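PDB 3CLK: transcription regulator from Lactobacillus plantarum WCFS1, which probably regulates transcription as a dimeric DNA-binding protein of LacI/GalR type, its modelled part resembling periplasmic binding proteins that close around small ligands. Local coordinates for residues Q24-G29 and F93-F98; F240-V245 and Q266-N271; H35-N40 and T246-I251; L59-I62 and G68-L71; E224-T229 and L233-Q238. All coordinates share one frame; numbering follows the deposited sequence.

In the fold
The chain folds into two Rossmann-like subdomains joined by crossing segments, as in periplasmic binding proteins. Contacts 1, 3 and 4 belong to the subdomain of the parallel sheet, contact 2 lies at its border, where the chain crosses, and contact 5 is in the other, about 31 Å from contact 4 between centres. Strands 68-72 and 91-94, used by contacts 4 and 1, are sheet neighbours, and contact 4 falls within the 29-93 interval spanned by contact 1. Contacts 2 and 3 share helix 240-256, which follows strand 234-237 of contact 5. Contacts 1 and 2 touch, with centres about 8 Å apart. Late segments thus complete the early subdomain. Contacts 1, 3, 4 and 5 have residues at the second subunit; no other chain touches contact 2.

Contact 1: Q24-G29 and F93-F98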
# COMPACT_ATOMS: atom_id res chain seq x y z
N GLN B 24 1.02 4.22 5.58
CA GLN B 24 -0.20 5.00 5.38
C GLN B 24 -1.04 5.02 6.65
O GLN B 24 -1.61 6.05 7.01
CB GLN B 24 -1.06 4.42 4.25
CG GLN B 24 -2.46 5.02 4.22
CD GLN B 24 -3.41 4.30 3.28
OE1 GLN B 24 -3.24 4.33 2.06
NE2 GLN B 24 -4.42 3.65 3.85
N GLN B 25 -1.12 3.87 7.31
CA GLN B 25 -1.88 3.75 8.55
C GLN B 25 -1.30 4.67 9.62
O GLN B 25 -2.04 5.29 10.38
CB GLN B 25 -1.89 2.30 9.04
CG GLN B 25 -2.68 1.36 8.14
CD GLN B 25 -4.08 1.88 7.87
OE1 GLN B 25 -4.88 2.06 8.79
NE2 GLN B 25 -4.38 2.14 6.60
N ILE B 26 0.02 4.75 9.68
CA ILE B 26 0.66 5.62 10.66
C ILE B 26 0.44 7.06 10.23
O ILE B 26 0.11 7.92 11.05
CB ILE B 26 2.18 5.36 10.75
CG1 ILE B 26 2.45 3.89 11.07
CG2 ILE B 26 2.79 6.26 11.83
CD1 ILE B 26 3.92 3.55 11.16
N LEU B 27 0.61 7.33 8.94
CA LEU B 27 0.43 8.67 8.39
C LEU B 27 -0.98 9.21 8.61
O LEU B 27 -1.17 10.40 8.85
CB LEU B 27 0.78 8.70 6.90
CG LEU B 27 2.25 8.50 6.51
CD1 LEU B 27 2.38 8.38 5.00
CD2 LEU B 27 3.09 9.65 7.03
N ASP B 28 -1.99 8.34 8.51
CA ASP B 28 -3.36 8.78 8.73
C ASP B 28 -3.50 9.25 10.17
O ASP B 28 -4.13 10.27 10.43
CB ASP B 28 -4.36 7.66 8.46
CG ASP B 28 -4.47 7.31 6.99
OD1 ASP B 28 -4.36 8.22 6.14
OD2 ASP B 28 -4.68 6.12 6.68
N GLY B 29 -2.89 8.51 11.09
CA GLY B 29 -2.96 8.88 12.49
C GLY B 29 -2.24 10.19 12.75
O GLY B 29 -2.71 11.02 13.54
N PHE B 93 10.94 8.03 16.81
CA PHE B 93 10.82 6.94 15.84
C PHE B 93 9.48 6.23 16.04
O PHE B 93 9.03 6.06 17.18
CB PHE B 93 11.96 5.93 16.02
CG PHE B 93 13.29 6.42 15.50
CD1 PHE B 93 14.04 7.34 16.23
CD2 PHE B 93 13.80 5.95 14.29
CE1 PHE B 93 15.28 7.78 15.75
CE2 PHE B 93 15.03 6.38 13.81
CZ PHE B 93 15.78 7.30 14.53
N LEU B 94 8.85 5.82 14.94
CA LEU B 94 7.58 5.12 15.00
C LEU B 94 7.69 3.73 14.36
O LEU B 94 8.38 3.55 13.35
CB LEU B 94 6.47 5.91 14.29
CG LEU B 94 6.16 7.33 14.76
CD1 LEU B 94 5.01 7.91 13.96
CD2 LEU B 94 5.82 7.31 16.24
N SER B 95 7.02 2.75 14.98
CA SER B 95 6.98 1.37 14.50
C SER B 95 8.31 0.63 14.55
O SER B 95 8.50 -0.36 13.84
CB SER B 95 6.42 1.35 13.08
OG SER B 95 5.75 0.13 12.83
N MSE B 96 9.22 1.10 15.40
CA MSE B 96 10.53 0.47 15.54
C MSE B 96 11.11 0.73 16.93
O MSE B 96 11.08 1.85 17.42
CB MSE B 96 11.49 1.00 14.46
CG MSE B 96 12.88 0.38 14.48
SE MSE B 96 14.04 1.16 13.12
CE MSE B 96 13.56 0.01 11.64
N GLY B 97 11.64 -0.32 17.55
CA GLY B 97 12.24 -0.19 18.87
C GLY B 97 13.75 -0.19 18.77
O GLY B 97 14.31 -0.50 17.71
N PHE B 98 14.42 0.15 19.86
CA PHE B 98 15.88 0.21 19.89
C PHE B 98 16.43 -0.26 21.23
O PHE B 98 15.72 -0.23 22.25
CB PHE B 98 16.34 1.64 19.65
CG PHE B 98 15.95 2.18 18.31
CD1 PHE B 98 16.69 1.87 17.17
CD2 PHE B 98 14.83 3.00 18.18
CE1 PHE B 98 16.32 2.37 15.93
CE2 PHE B 98 14.46 3.50 16.94
CZ PHE B 98 15.20 3.19 15.81
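This is a small, buried apolar contact between a helix and the end of a strand, formed in the Rossmann-like subdomain that opens the chain. Helix 22-34, which connects strands 11-15 and 41-44, lies against the parallel sheet and meets strand 91-94 where its chain turns into a loop. Ile-26 is the one helix residue involved, and its two branches divide the work. CG2, set anti to the backbone N by the chi1 of -56° that places CG1 beside that nitrogen, reaches Leu-94, while the CG1 branch carries CD1 on to Ser-95. The Ile-26 and Leu-94 side chains lie alongside one another, pointing opposite ways. At Ser-95 the strand has ended: its phi of 66° turns the chain while CB still faces the helix, and CB lies 3.8 Å from Ile-26 CD1. Phe-240 of helix 240-256 touches both Ile-26 and Ser-95, and Leu-72 of the adjacent strand packs on both Ile-26 and Leu-94. On another side of the helix, Gln-24 packs on Val-18 of the second subunit. The packing is tightest where Ile-26 CG2 and Leu-94 CD1 approach to 3.5 Å, inside the usual van der Waals distance for two methyl groups.

Contact 2: F240-V245 and Q266-N271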
# COMPACT_ATOMS: atom_id res chain seq x y z
N PHE B 240 -1.03 0.86 14.26
CA PHE B 240 -0.23 1.86 13.56
C PHE B 240 -0.83 3.26 13.70
O PHE B 240 -0.11 4.24 13.90
CB PHE B 240 -0.12 1.52 12.07
CG PHE B 240 0.53 0.19 11.79
CD1 PHE B 240 1.86 -0.04 12.15
CD2 PHE B 240 -0.17 -0.83 11.14
CE1 PHE B 240 2.48 -1.27 11.86
CE2 PHE B 240 0.44 -2.06 10.86
CZ PHE B 240 1.76 -2.28 11.22
N PHE B 241 -2.15 3.34 13.58
CA PHE B 241 -2.84 4.62 13.69
C PHE B 241 -2.45 5.30 14.99
O PHE B 241 -2.03 6.46 15.00
CB PHE B 241 -4.35 4.41 13.65
CG PHE B 241 -5.13 5.69 13.48
CD1 PHE B 241 -5.39 6.20 12.21
CD2 PHE B 241 -5.60 6.39 14.59
CE1 PHE B 241 -6.11 7.38 12.05
CE2 PHE B 241 -6.32 7.58 14.44
CZ PHE B 241 -6.57 8.07 13.16
N GLN B 242 -2.58 4.57 16.09
CA GLN B 242 -2.26 5.10 17.40
C GLN B 242 -0.80 5.53 17.50
O GLN B 242 -0.47 6.50 18.17
CB GLN B 242 -2.58 4.08 18.48
CG GLN B 242 -2.40 4.61 19.90
CD GLN B 242 -3.18 5.90 20.14
OE1 GLN B 242 -4.37 5.98 19.84
NE2 GLN B 242 -2.50 6.91 20.68
N MSE B 243 0.09 4.79 16.83
CA MSE B 243 1.50 5.15 16.85
C MSE B 243 1.63 6.56 16.30
O MSE B 243 2.36 7.38 16.85
CB MSE B 243 2.31 4.20 15.98
CG MSE B 243 2.37 2.79 16.51
SE MSE B 243 3.56 1.73 15.45
CE MSE B 243 2.92 -0.03 15.96
N GLY B 244 0.90 6.82 15.22
CA GLY B 244 0.93 8.12 14.59
C GLY B 244 0.33 9.21 15.45
O GLY B 244 0.82 10.34 15.47
N VAL B 245 -0.76 8.87 16.14
CA VAL B 245 -1.42 9.83 17.02
C VAL B 245 -0.46 10.22 18.15
O VAL B 245 -0.19 11.40 18.36
CB VAL B 245 -2.70 9.23 17.64
CG1 VAL B 245 -3.26 10.17 18.71
CG2 VAL B 245 -3.72 9.00 16.55
N GLN B 266 7.97 4.05 24.21
CA GLN B 266 6.68 3.47 24.56
C GLN B 266 6.24 2.29 23.68
O GLN B 266 6.59 2.22 22.50
CB GLN B 266 5.63 4.58 24.47
CG GLN B 266 4.37 4.35 25.25
CD GLN B 266 3.39 5.49 25.06
OE1 GLN B 266 3.79 6.65 24.97
NE2 GLN B 266 2.10 5.17 25.01
N PHE B 267 5.48 1.38 24.27
CA PHE B 267 4.97 0.22 23.54
C PHE B 267 3.47 0.34 23.40
O PHE B 267 2.76 0.55 24.38
CB PHE B 267 5.27 -1.08 24.29
CG PHE B 267 6.69 -1.56 24.16
CD1 PHE B 267 7.41 -1.36 22.97
CD2 PHE B 267 7.30 -2.25 25.20
CE1 PHE B 267 8.70 -1.85 22.83
CE2 PHE B 267 8.60 -2.75 25.06
CZ PHE B 267 9.30 -2.56 23.88
N ILE B 268 2.98 0.21 22.17
CA ILE B 268 1.55 0.27 21.91
C ILE B 268 1.09 -1.18 21.85
O ILE B 268 1.63 -1.98 21.07
CB ILE B 268 1.25 0.96 20.56
CG1 ILE B 268 1.86 2.36 20.54
CG2 ILE B 268 -0.27 1.04 20.35
CD1 ILE B 268 1.23 3.34 21.52
N PRO B 269 0.08 -1.54 22.66
CA PRO B 269 -0.43 -2.92 22.67
C PRO B 269 -0.89 -3.40 21.29
O PRO B 269 -1.32 -2.61 20.46
CB PRO B 269 -1.59 -2.85 23.67
CG PRO B 269 -1.19 -1.71 24.58
CD PRO B 269 -0.66 -0.70 23.61
N VAL B 270 -0.76 -4.70 21.05
CA VAL B 270 -1.22 -5.31 19.81
C VAL B 270 -2.37 -6.24 20.18
O VAL B 270 -2.50 -6.63 21.34
CB VAL B 270 -0.13 -6.16 19.10
CG1 VAL B 270 1.05 -5.29 18.71
CG2 VAL B 270 0.29 -7.31 19.99
N ASN B 271 -3.19 -6.60 19.20
CA ASN B 271 -4.32 -7.48 19.47
C ASN B 271 -4.57 -8.46 18.34
O ASN B 271 -4.56 -8.09 17.17
CB ASN B 271 -5.59 -6.65 19.67
CG ASN B 271 -5.44 -5.64 20.78
OD1 ASN B 271 -4.74 -4.63 20.62
ND2 ASN B 271 -6.10 -5.89 21.90
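Ile-268 points its CB toward helix 240-256 and divides there into branches that meet two successive helix residues, Gln-242 and Met-243. With chi1 at -57°, CG1 of Ile-268 stands beside the backbone N and lies 4.1 Å from CG of Met-243, a selenomethionine. CG2 of Ile-268, anti to the backbone N, comes to 4.2 Å from CG of Gln-242. A second bend, chi2 -67°, then swings the terminal CD1 back to the same carbon, so that Gln-242 CG is also 4.2 Å from Ile-268 CD1. The isoleucine crosses the glutamine at about a right angle and the selenomethionine more obliquely. These spacings are those of ordinary, unstrained van der Waals packing. The contact lies at the hinge of the periplasmic binding protein fold: the chain has just left strand 265-267 of one sheet and is on its way to strand 271-273 of the other, while helix 240-256 begins after the crossing in the reverse direction. Met-243 touches Ser-107 and Gln-238, which lie on the other two crossing segments, so its side chain is packed among all three. Gln-242 offers Ile-268 only the aliphatic part of its side chain. Its chain bends at chi2, and NE2 is hydrogen-bonded to Thr-246 OG1, one turn further along the helix. Ile-268 itself is held to strand 104-106 through backbone hydrogen bonding with Ser-106.

Contact 3: H35-N40 and T246-I251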
# COMPACT_ATOMS: atom_id res chain seq x y z
N HIS B 35 -3.72 17.78 12.32
CA HIS B 35 -4.80 18.70 11.96
C HIS B 35 -5.72 18.96 13.14
O HIS B 35 -6.70 19.70 13.02
CB HIS B 35 -5.59 18.15 10.77
CG HIS B 35 -6.21 19.22 9.92
ND1 HIS B 35 -7.25 20.01 10.36
CD2 HIS B 35 -5.91 19.66 8.68
CE1 HIS B 35 -7.56 20.89 9.42
NE2 HIS B 35 -6.76 20.70 8.39
N LYS B 36 -5.42 18.34 14.28
CA LYS B 36 -6.22 18.54 15.49
C LYS B 36 -5.48 19.56 16.35
O LYS B 36 -6.04 20.16 17.26
CB LYS B 36 -6.37 17.22 16.25
CG LYS B 36 -7.26 17.31 17.48
CD LYS B 36 -7.44 15.96 18.14
CE LYS B 36 -8.08 14.95 17.19
NZ LYS B 36 -8.26 13.62 17.83
N ASN B 37 -4.19 19.73 16.03
CA ASN B 37 -3.33 20.68 16.71
C ASN B 37 -3.10 21.84 15.75
O ASN B 37 -2.40 22.80 16.07
CB ASN B 37 -1.98 20.04 17.06
CG ASN B 37 -2.07 19.04 18.20
OD1 ASN B 37 -2.29 19.42 19.35
ND2 ASN B 37 -1.90 17.76 17.89
N GLY B 38 -3.70 21.74 14.57
CA GLY B 38 -3.55 22.78 13.56
C GLY B 38 -2.21 22.73 12.85
O GLY B 38 -1.86 23.64 12.11
N TYR B 39 -1.45 21.66 13.08
CA TYR B 39 -0.14 21.48 12.46
C TYR B 39 -0.25 21.06 11.00
O TYR B 39 -1.27 20.51 10.58
CB TYR B 39 0.66 20.42 13.21
CG TYR B 39 0.97 20.73 14.66
CD1 TYR B 39 1.47 19.75 15.50
CD2 TYR B 39 0.76 22.01 15.18
CE1 TYR B 39 1.77 20.02 16.83
CE2 TYR B 39 1.06 22.29 16.51
CZ TYR B 39 1.56 21.29 17.33
OH TYR B 39 1.85 21.55 18.65
N ASN B 40 0.81 21.31 10.24
CA ASN B 40 0.86 20.94 8.83
C ASN B 40 1.76 19.70 8.74
O ASN B 40 2.46 19.39 9.70
CB ASN B 40 1.47 22.07 7.99
CG ASN B 40 0.71 23.37 8.13
OD1 ASN B 40 -0.48 23.45 7.82
ND2 ASN B 40 1.40 24.42 8.58
N THR B 246 0.04 9.22 18.85
CA THR B 246 0.96 9.41 19.97
C THR B 246 2.22 10.16 19.55
O THR B 246 2.72 11.04 20.27
CB THR B 246 1.36 8.06 20.59
OG1 THR B 246 0.17 7.33 20.93
CG2 THR B 246 2.19 8.25 21.85
N GLY B 247 2.74 9.81 18.37
CA GLY B 247 3.93 10.47 17.88
C GLY B 247 3.77 11.98 17.85
O GLY B 247 4.61 12.70 18.35
N VAL B 248 2.67 12.45 17.27
CA VAL B 248 2.43 13.88 17.21
C VAL B 248 2.25 14.48 18.61
O VAL B 248 2.60 15.63 18.84
CB VAL B 248 1.18 14.20 16.36
CG1 VAL B 248 0.87 15.69 16.43
CG2 VAL B 248 1.42 13.78 14.92
N GLN B 249 1.72 13.69 19.54
CA GLN B 249 1.52 14.18 20.90
C GLN B 249 2.85 14.37 21.63
O GLN B 249 2.95 15.18 22.55
CB GLN B 249 0.61 13.24 21.69
CG GLN B 249 -0.81 13.14 21.12
CD GLN B 249 -1.74 12.30 21.98
OE1 GLN B 249 -1.40 11.18 22.36
NE2 GLN B 249 -2.92 12.83 22.27
N GLN B 250 3.88 13.62 21.22
CA GLN B 250 5.19 13.76 21.84
C GLN B 250 5.83 15.06 21.36
O GLN B 250 6.51 15.75 22.13
CB GLN B 250 6.09 12.57 21.50
CG GLN B 250 5.73 11.28 22.23
CD GLN B 250 5.88 11.39 23.74
OE1 GLN B 250 6.99 11.56 24.27
NE2 GLN B 250 4.76 11.30 24.45
N ILE B 251 5.59 15.40 20.09
CA ILE B 251 6.13 16.64 19.52
C ILE B 251 5.42 17.82 20.17
O ILE B 251 6.05 18.76 20.65
CB ILE B 251 5.90 16.72 18.00
CG1 ILE B 251 6.68 15.61 17.29
CG2 ILE B 251 6.33 18.08 17.48
CD1 ILE B 251 6.50 15.61 15.77
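The ring of Tyr-39 has the CB of Asn-37 on one face, 3.5 Å above the plane and over the ring centre, and both residues turn toward Val-248 on helix 240-256. Val-248 approaches the ring obliquely, its CG1 standing 4.2 Å from Tyr-39 CD1. The same methyl group meets the second flat group of the contact, the Asn-37 amide, with ND2 3.8 Å from Val-248 CG1. One branch of the valine therefore serves both partners; chi1 175° holds CG1 anti to the backbone N, on the side of the loop. Between Asn-37 and Tyr-39 the chain turns through Gly-38, whose positive phi of 77° suits a glycine and brings CB of Asn-37 over the tyrosine ring. This loop links helix 22-34 to strand 41-44, the edge strand of the parallel sheet, in the Rossmann-like subdomain. Ile-11 of the adjacent strand touches both Tyr-39 and Val-248, and His-252, a turn further along helix 240-256, touches Asn-37 and Tyr-39. The Asn-37 amide meets the valine by van der Waals contact alone, since its ND2 makes a weak hydrogen bond to the Glu-33 carbonyl O near the end of the preceding helix 22-34. Gln-249 NE2 adds a weak hydrogen bond to Glu-33 OE2, which implies that polar pairing beside this contact is slight and runs through Glu-33.

Contact 4: L59-I62 and G68-L71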
# COMPACT_ATOMS: atom_id res chain seq x y z
N LEU B 59 18.39 16.22 5.98
CA LEU B 59 18.64 17.62 5.69
C LEU B 59 17.45 18.27 5.01
O LEU B 59 17.13 19.42 5.28
CB LEU B 59 19.90 17.79 4.82
CG LEU B 59 21.24 17.62 5.53
CD1 LEU B 59 22.36 18.06 4.59
CD2 LEU B 59 21.28 18.45 6.81
N THR B 60 16.78 17.53 4.13
CA THR B 60 15.62 18.08 3.44
C THR B 60 14.55 18.49 4.45
O THR B 60 13.81 19.45 4.22
CB THR B 60 14.99 17.06 2.47
OG1 THR B 60 15.95 16.70 1.46
CG2 THR B 60 13.76 17.66 1.80
N ALA B 61 14.48 17.77 5.57
CA ALA B 61 13.50 18.07 6.61
C ALA B 61 13.97 19.18 7.54
O ALA B 61 13.18 20.04 7.95
CB ALA B 61 13.20 16.81 7.41
N ILE B 62 15.25 19.16 7.88
CA ILE B 62 15.84 20.15 8.78
C ILE B 62 16.14 21.46 8.07
O ILE B 62 15.89 22.54 8.61
CB ILE B 62 17.14 19.61 9.39
CG1 ILE B 62 16.85 18.29 10.12
CG2 ILE B 62 17.73 20.63 10.35
CD1 ILE B 62 18.09 17.59 10.63
N GLY B 68 9.02 19.38 14.30
CA GLY B 68 9.30 18.04 14.78
C GLY B 68 9.44 17.03 13.66
O GLY B 68 8.91 17.24 12.56
N ILE B 69 10.16 15.95 13.93
CA ILE B 69 10.38 14.91 12.94
C ILE B 69 9.98 13.54 13.47
O ILE B 69 10.39 13.14 14.56
CB ILE B 69 11.86 14.85 12.51
CG1 ILE B 69 12.29 16.20 11.93
CG2 ILE B 69 12.06 13.75 11.46
CD1 ILE B 69 13.74 16.25 11.50
N LEU B 70 9.18 12.82 12.69
CA LEU B 70 8.74 11.48 13.05
C LEU B 70 9.36 10.53 12.02
O LEU B 70 9.21 10.72 10.81
CB LEU B 70 7.21 11.39 13.00
CG LEU B 70 6.47 12.33 13.95
CD1 LEU B 70 4.96 12.23 13.71
CD2 LEU B 70 6.81 11.96 15.39
N LEU B 71 10.05 9.50 12.50
CA LEU B 71 10.68 8.55 11.59
C LEU B 71 9.96 7.22 11.62
O LEU B 71 10.03 6.48 12.60
CB LEU B 71 12.17 8.38 11.93
CG LEU B 71 12.99 9.68 11.85
CD1 LEU B 71 12.94 10.39 13.20
CD2 LEU B 71 14.42 9.37 11.47
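Ile-69 extends its CD1 from strand 68-72 to the junction between two consecutive residues of helix 53-63, Ala-61 and Ile-62. The more deeply buried part is on the inner side, where Ala-61 directs its CB at the sheet. That methyl, Ala-61 CB, lies 4.2 Å from Ile-69 CD1, and the CA atoms of Ala-61 and Ile-69 are 7.7 Å apart, consistent with the small side chain at this position. Ala-12 of the neighbouring strand 11-15 also touches Ala-61, and Leu-84 of helix 78-86 packs on Ile-69; both residues are buried. Helix 53-63 is the connecting helix of a beta-alpha-beta crossover: it follows strand 41-44 and delivers the chain to strand 68-72, with strand 11-15 lying between these two in the parallel sheet. On the more open side, Ile-62 is partly exposed and meets the strand with the flank of its side chain, yet it comes slightly nearer than the alanine. Its CG1, beside the backbone N at chi1 -57°, is 4.0 Å from Ile-69 CD1, and the two isoleucines cross at about a right angle. Ile-62 also packs on Ser-87, in the loop after helix 78-86.

Contact 5: E224-T229 and L233-Q238; sequences EMCKIT and LTSISQ
Cys-226 has chi1 -70°, which sets SG beside its own backbone N and over the start of the segment 233-238, where the sulfur lies 3.9 Å from Ser-235 CB and 4.0 Å from Leu-233 CB. Ser-235, at chi1 65°, keeps OG between its backbone N and carbonyl carbon; there it pairs with Ser-237 OG at 3.1 Å and also with Arg-275 NH1. That nitrogen binds Leu-233 O as well, so a single guanidinium nitrogen ties two residues of this segment together. One backbone bond closes the loop: Leu-233 N donates to Cys-226 O over 2.9 Å, lying in the carbonyl plane on a lone pair, although the angle at the hydrogen is a bent 141°. Beyond it Thr-229 leans over the leucine, with OG1 3.7 Å from Leu-233 CG; that hydroxyl is hydrogen-bonded to Pro-231 O within the intervening turn. On the outer side of the loop, Ile-228 O accepts a hydrogen bond from Asn-202 ND2 of the second subunit. Adjacent parallel strands 216-219 and 234-237 are thus joined by an irregular connection of fourteen residues, with 224-226 helical in conformation but lacking regular helix bonds, where a Rossmann-like unit usually has a helix, in the second subdomain of a periplasmic binding protein-like fold.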
# COMPACT_ATOMS: atom_id res chain seq x y z
N GLU B 224 -5.01 -3.82 5.81
CA GLU B 224 -6.07 -4.20 4.88
C GLU B 224 -5.72 -5.44 4.06
O GLU B 224 -6.60 -6.21 3.67
CB GLU B 224 -6.42 -3.03 3.94
CG GLU B 224 -7.46 -3.38 2.87
CD GLU B 224 -8.08 -2.16 2.19
OE1 GLU B 224 -7.32 -1.33 1.64
OE2 GLU B 224 -9.32 -2.04 2.21
N MSE B 225 -4.43 -5.64 3.80
CA MSE B 225 -3.99 -6.80 3.04
C MSE B 225 -4.51 -8.13 3.60
O MSE B 225 -4.61 -9.11 2.86
CB MSE B 225 -2.46 -6.84 2.97
CG MSE B 225 -1.84 -5.69 2.20
SE MSE B 225 -2.38 -5.62 0.34
CE MSE B 225 -0.71 -5.06 -0.42
N CYS B 226 -4.85 -8.17 4.89
CA CYS B 226 -5.36 -9.39 5.51
C CYS B 226 -6.80 -9.72 5.12
O CYS B 226 -7.24 -10.86 5.22
CB CYS B 226 -5.28 -9.32 7.03
SG CYS B 226 -3.61 -9.39 7.70
N LYS B 227 -7.54 -8.70 4.68
CA LYS B 227 -8.94 -8.87 4.30
C LYS B 227 -9.17 -9.06 2.80
O LYS B 227 -10.31 -9.15 2.36
CB LYS B 227 -9.76 -7.68 4.80
CG LYS B 227 -10.15 -7.77 6.27
CD LYS B 227 -11.41 -8.62 6.46
CE LYS B 227 -11.58 -9.10 7.91
NZ LYS B 227 -11.52 -8.01 8.92
N ILE B 228 -8.09 -9.14 2.02
CA ILE B 228 -8.23 -9.30 0.58
C ILE B 228 -7.83 -10.67 0.04
O ILE B 228 -8.05 -10.96 -1.13
CB ILE B 228 -7.42 -8.23 -0.19
CG1 ILE B 228 -5.92 -8.50 -0.01
CG2 ILE B 228 -7.79 -6.84 0.30
CD1 ILE B 228 -5.04 -7.62 -0.88
N THR B 229 -7.24 -11.50 0.88
CA THR B 229 -6.85 -12.83 0.44
C THR B 229 -7.94 -13.83 0.80
O THR B 229 -8.79 -13.55 1.65
CB THR B 229 -5.54 -13.30 1.09
OG1 THR B 229 -5.69 -13.30 2.52
CG2 THR B 229 -4.40 -12.37 0.71
N LEU B 233 -6.67 -13.50 6.23
CA LEU B 233 -5.64 -13.80 7.22
C LEU B 233 -5.85 -13.38 8.67
O LEU B 233 -6.11 -12.21 8.97
CB LEU B 233 -4.31 -13.20 6.74
CG LEU B 233 -3.64 -13.80 5.51
CD1 LEU B 233 -2.65 -12.79 4.93
CD2 LEU B 233 -2.95 -15.10 5.88
N THR B 234 -5.72 -14.35 9.57
CA THR B 234 -5.83 -14.08 10.98
C THR B 234 -4.51 -13.38 11.26
O THR B 234 -3.48 -13.73 10.68
CB THR B 234 -5.91 -15.37 11.81
OG1 THR B 234 -7.21 -15.95 11.64
CG2 THR B 234 -5.69 -15.09 13.30
N SER B 235 -4.53 -12.41 12.15
CA SER B 235 -3.30 -11.68 12.40
C SER B 235 -3.15 -11.12 13.79
O SER B 235 -4.09 -11.09 14.59
CB SER B 235 -3.20 -10.52 11.42
OG SER B 235 -4.24 -9.58 11.66
N ILE B 236 -1.92 -10.69 14.07
CA ILE B 236 -1.59 -10.01 15.31
C ILE B 236 -1.49 -8.62 14.73
O ILE B 236 -0.55 -8.29 14.00
CB ILE B 236 -0.23 -10.47 15.88
CG1 ILE B 236 -0.32 -11.93 16.32
CG2 ILE B 236 0.17 -9.58 17.06
CD1 ILE B 236 -1.42 -12.20 17.34
N SER B 237 -2.50 -7.80 15.01
CA SER B 237 -2.57 -6.47 14.46
C SER B 237 -1.90 -5.42 15.32
O SER B 237 -2.05 -5.41 16.54
CB SER B 237 -4.03 -6.09 14.22
OG SER B 237 -4.65 -7.10 13.45
N GLN B 238 -1.14 -4.54 14.66
CA GLN B 238 -0.44 -3.46 15.35
C GLN B 238 -1.33 -2.24 15.19
O GLN B 238 -1.99 -2.08 14.16
CB GLN B 238 0.92 -3.17 14.70
CG GLN B 238 1.88 -4.34 14.69
CD GLN B 238 3.30 -3.91 14.34
OE1 GLN B 238 3.90 -3.11 15.06
NE2 GLN B 238 3.83 -4.41 13.24